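Local coordinates for monovalent Na+/H+ antiporter subunit G (Dietzia sp. DQ12-45-1b, PDB 7D3U), which is thought to take part in sodium/proton antiport as the small three-helix G subunit of the membrane-bound Mrp complex, at residues F32-V37 with A98-T103; V15-V20 with L50-A55. All coordinates share one frame; numbering follows the deposited sequence.

Contact 1 of 2, residues F32-V37 with A98-T103; sequences FPDLYV and APTTAT
T100 turns its OG1 to the side of its own backbone N, anti to its carbonyl carbon (chi1 -61°), and its methyl CG2 the other way; this puts OG1 and CG2 both against P33 CB. The D34 carboxylate runs alongside the 98-103 chain. The side chains of D34 and T100 slide past one another in opposite directions, and OD2 receives the backbone N-H of T100: T100 N to D34 OD2 is 2.8 Å, nearly straight at 166°. The N-H comes from above the carboxylate plane, 67° out of it. The other oxygen, OD1, takes the N-H of L35, the next residue in its own segment, at 2.9 Å from L35 N, a more bent bond on the anti side. Each oxygen thus has a backbone donor, which should fix the rotation of the buried carboxylate. With an alanine here, the N-H groups of T100 and L35 would probably be left without these acceptors and the hold on the 98-103 segment weakened. Apolar contacts flank this bond: T100 CG2 lies 3.5 Å from P33 CB, P99 CA lies at the edge of the Y36 ring, near its plane, and P99 CB is 4.1 Å from Y36 CE2. Y36 reaches on to bond the carbonyl of A97 through its OH, while its ring meets F44 of the cation antiporter subunit edge-to-face. T103 OG1 hydrogen-bonds T100 O at 2.8 Å and ties T103 back to T100. The arrangement is a side-chain-to-backbone hydrogen bond from the aspartate just before helix 35-60 to the irregular segment after helix 68-95.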
# COMPACT_ATOMS: atom_id res chain seq x y z
N PHE E 32 -4.17 -47.99 25.49
CA PHE E 32 -3.22 -48.84 24.79
C PHE E 32 -1.83 -48.23 24.95
O PHE E 32 -1.65 -47.03 24.68
CB PHE E 32 -3.57 -48.99 23.31
CG PHE E 32 -4.53 -50.12 23.02
CD1 PHE E 32 -4.67 -51.17 23.91
CD2 PHE E 32 -5.28 -50.13 21.86
CE1 PHE E 32 -5.55 -52.20 23.65
CE2 PHE E 32 -6.16 -51.15 21.60
CZ PHE E 32 -6.29 -52.19 22.50
N PRO E 33 -0.83 -49.00 25.37
CA PRO E 33 0.45 -48.39 25.73
C PRO E 33 1.29 -47.96 24.53
O PRO E 33 1.93 -46.91 24.57
CB PRO E 33 1.15 -49.49 26.54
CG PRO E 33 0.59 -50.75 25.98
CD PRO E 33 -0.82 -50.47 25.56
N ASP E 34 1.29 -48.75 23.46
CA ASP E 34 2.21 -48.54 22.35
C ASP E 34 1.57 -47.71 21.25
O ASP E 34 0.36 -47.44 21.25
CB ASP E 34 2.66 -49.89 21.78
CG ASP E 34 4.14 -49.92 21.48
OD1 ASP E 34 4.68 -48.87 21.07
OD2 ASP E 34 4.76 -50.99 21.64
N LEU E 35 2.41 -47.29 20.30
CA LEU E 35 1.91 -46.77 19.04
C LEU E 35 1.51 -47.89 18.10
O LEU E 35 0.60 -47.72 17.28
CB LEU E 35 2.96 -45.88 18.38
CG LEU E 35 2.64 -45.18 17.06
CD1 LEU E 35 3.40 -43.88 16.99
CD2 LEU E 35 3.00 -46.03 15.86
N TYR E 36 2.19 -49.03 18.19
CA TYR E 36 1.94 -50.13 17.28
C TYR E 36 0.68 -50.90 17.67
O TYR E 36 -0.04 -51.39 16.80
CB TYR E 36 3.15 -51.06 17.23
CG TYR E 36 4.45 -50.29 17.10
CD1 TYR E 36 4.85 -49.78 15.88
CD2 TYR E 36 5.25 -50.06 18.21
CE1 TYR E 36 6.02 -49.08 15.76
CE2 TYR E 36 6.42 -49.35 18.10
CZ TYR E 36 6.80 -48.86 16.87
OH TYR E 36 7.98 -48.16 16.75
N VAL E 37 0.41 -51.00 18.97
CA VAL E 37 -0.88 -51.54 19.41
C VAL E 37 -2.00 -50.62 18.96
O VAL E 37 -3.05 -51.07 18.47
CB VAL E 37 -0.88 -51.74 20.93
CG1 VAL E 37 -2.22 -52.28 21.39
CG2 VAL E 37 0.24 -52.68 21.34
N ALA E 98 9.09 -45.41 20.70
CA ALA E 98 9.54 -46.43 21.63
C ALA E 98 8.44 -47.46 21.86
O ALA E 98 7.33 -47.08 22.25
CB ALA E 98 9.95 -45.80 22.96
N PRO E 99 8.69 -48.74 21.62
CA PRO E 99 7.69 -49.76 21.94
C PRO E 99 7.50 -49.89 23.44
O PRO E 99 8.38 -49.56 24.24
CB PRO E 99 8.27 -51.04 21.34
CG PRO E 99 9.74 -50.81 21.34
CD PRO E 99 9.93 -49.34 21.08
N THR E 100 6.32 -50.37 23.82
CA THR E 100 5.99 -50.48 25.23
C THR E 100 6.97 -51.40 25.95
O THR E 100 7.60 -52.28 25.36
CB THR E 100 4.57 -51.02 25.41
OG1 THR E 100 3.64 -50.12 24.80
CG2 THR E 100 4.23 -51.15 26.88
N THR E 101 7.10 -51.18 27.26
CA THR E 101 7.99 -52.00 28.07
C THR E 101 7.54 -53.45 28.13
O THR E 101 8.35 -54.33 28.44
CB THR E 101 8.09 -51.44 29.48
OG1 THR E 101 8.64 -50.11 29.43
CG2 THR E 101 8.99 -52.31 30.34
N ALA E 102 6.27 -53.72 27.83
CA ALA E 102 5.74 -55.09 27.83
C ALA E 102 5.75 -55.66 26.42
O ALA E 102 4.72 -55.96 25.83
CB ALA E 102 4.34 -55.11 28.43
N THR E 103 6.96 -55.82 25.87
CA THR E 103 7.17 -56.43 24.57
C THR E 103 8.01 -57.68 24.77
O THR E 103 9.23 -57.59 24.96
CB THR E 103 7.85 -55.46 23.60
OG1 THR E 103 7.04 -54.28 23.46
CG2 THR E 103 8.01 -56.11 22.24

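Contact 2 of 2, residues V15-V20 with L50-A55; sequences VLVGAV and LVFVIA
V17 lays its CG1 over the face of the F52 ring, 4.0 Å from the ring centroid and only 5° off the normal, a well-centred CH-pi contact. With CG1 anti to the backbone N (chi1 162°), that methyl is the branch of V17 that meets the ring. One residue on, G18 has no side chain, and the second helix moves in against its bare backbone: F52 CB and V53 CG2 each lie 3.7 Å from G18 CA. With CG2 anti to its carbonyl carbon, V53 sets that one methyl against G18, and the same methyl also reaches A19 N at 4.0 Å. At the other end of the patch V15 CG1 rests 3.9 Å from V53 O. No hydrogen bond crosses between the segments; the contact is made by methyls, a ring and backbone. The consequence is a close antiparallel pair, with the axes of the two short segments 7.3 Å apart at nearest and a signed crossing angle of -154°. Helices 5-28 and 35-60 are both predicted to span the membrane, and this is part of where they meet. Helix 68-95 packs against helix 35-60 through Q77 and F78, which touch V51, while L48 of the neighbouring subunit F packs on V53, and F19 of the cation antiporter subunit meets the F52 ring edge-to-face.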
# COMPACT_ATOMS: atom_id res chain seq x y z
N VAL E 15 -25.55 -49.23 11.27
CA VAL E 15 -24.96 -47.98 11.75
C VAL E 15 -24.72 -48.05 13.25
O VAL E 15 -23.75 -47.47 13.75
CB VAL E 15 -25.83 -46.76 11.37
CG1 VAL E 15 -26.10 -46.73 9.89
CG2 VAL E 15 -27.13 -46.75 12.15
N LEU E 16 -25.55 -48.79 13.99
CA LEU E 16 -25.27 -48.94 15.42
C LEU E 16 -23.99 -49.74 15.65
O LEU E 16 -23.17 -49.36 16.49
CB LEU E 16 -26.46 -49.59 16.12
CG LEU E 16 -27.43 -48.61 16.77
CD1 LEU E 16 -28.38 -49.34 17.69
CD2 LEU E 16 -26.68 -47.52 17.52
N VAL E 17 -23.81 -50.83 14.90
CA VAL E 17 -22.60 -51.62 15.02
C VAL E 17 -21.38 -50.80 14.64
O VAL E 17 -20.34 -50.85 15.30
CB VAL E 17 -22.71 -52.90 14.17
CG1 VAL E 17 -21.35 -53.51 13.91
CG2 VAL E 17 -23.63 -53.90 14.85
N GLY E 18 -21.49 -50.01 13.56
CA GLY E 18 -20.37 -49.19 13.14
C GLY E 18 -20.01 -48.12 14.15
O GLY E 18 -18.83 -47.86 14.40
N ALA E 19 -21.02 -47.48 14.75
CA ALA E 19 -20.74 -46.49 15.78
C ALA E 19 -20.10 -47.14 17.00
O ALA E 19 -19.17 -46.57 17.60
CB ALA E 19 -22.02 -45.76 16.17
N VAL E 20 -20.57 -48.32 17.39
CA VAL E 20 -19.97 -49.02 18.52
C VAL E 20 -18.52 -49.39 18.22
O VAL E 20 -17.64 -49.29 19.09
CB VAL E 20 -20.81 -50.26 18.88
CG1 VAL E 20 -19.96 -51.33 19.54
CG2 VAL E 20 -21.96 -49.86 19.79
N LEU E 50 -16.36 -47.82 9.78
CA LEU E 50 -16.77 -46.88 8.74
C LEU E 50 -17.49 -47.59 7.60
O LEU E 50 -18.46 -47.05 7.06
CB LEU E 50 -15.56 -46.11 8.22
CG LEU E 50 -15.90 -45.03 7.20
CD1 LEU E 50 -17.09 -44.22 7.65
CD2 LEU E 50 -14.73 -44.12 6.93
N VAL E 51 -17.05 -48.79 7.23
CA VAL E 51 -17.77 -49.53 6.19
C VAL E 51 -19.17 -49.87 6.67
O VAL E 51 -20.15 -49.78 5.91
CB VAL E 51 -16.98 -50.79 5.79
CG1 VAL E 51 -17.87 -51.75 5.01
CG2 VAL E 51 -15.76 -50.40 4.97
N PHE E 52 -19.30 -50.24 7.95
CA PHE E 52 -20.62 -50.54 8.51
C PHE E 52 -21.51 -49.31 8.48
O PHE E 52 -22.68 -49.39 8.09
CB PHE E 52 -20.47 -51.06 9.94
CG PHE E 52 -20.34 -52.55 10.02
CD1 PHE E 52 -21.43 -53.37 9.79
CD2 PHE E 52 -19.13 -53.13 10.34
CE1 PHE E 52 -21.31 -54.74 9.87
CE2 PHE E 52 -19.01 -54.50 10.42
CZ PHE E 52 -20.10 -55.30 10.18
N VAL E 53 -20.98 -48.16 8.89
CA VAL E 53 -21.77 -46.93 8.89
C VAL E 53 -22.18 -46.55 7.48
O VAL E 53 -23.32 -46.14 7.24
CB VAL E 53 -21.01 -45.79 9.59
CG1 VAL E 53 -21.79 -44.51 9.50
CG2 VAL E 53 -20.76 -46.14 11.04
N ILE E 54 -21.27 -46.70 6.51
CA ILE E 54 -21.59 -46.35 5.13
C ILE E 54 -22.71 -47.24 4.60
O ILE E 54 -23.69 -46.75 4.02
CB ILE E 54 -20.33 -46.44 4.25
CG1 ILE E 54 -19.38 -45.29 4.56
CG2 ILE E 54 -20.71 -46.43 2.78
CD1 ILE E 54 -20.03 -43.95 4.54
N ALA E 55 -22.59 -48.55 4.80
CA ALA E 55 -23.60 -49.46 4.28
C ALA E 55 -24.94 -49.26 4.98
O ALA E 55 -25.99 -49.32 4.34
CB ALA E 55 -23.13 -50.91 4.42

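In the fold
Helix 35-60 serves both contacts: contact 1 gathers at its N-terminal start, contact 2 lies along its middle. Their centres are 28 Å apart on opposite sides of the chain's centre. Contact 2 is buried, helix against helix, without a hydrogen bond between the segments, built of apolar side chains against backbone and each other, as suits predicted membrane spans. Contact 1 is only partly buried and joins the loop and first turn of helix 35-60 to the segment after helix 68-95; its one hydrogen bond across is from a backbone N-H to a carboxylate. Both border the cation antiporter subunit; subunit F lies chiefly against contact 2 and reaches contact 1 only at L35.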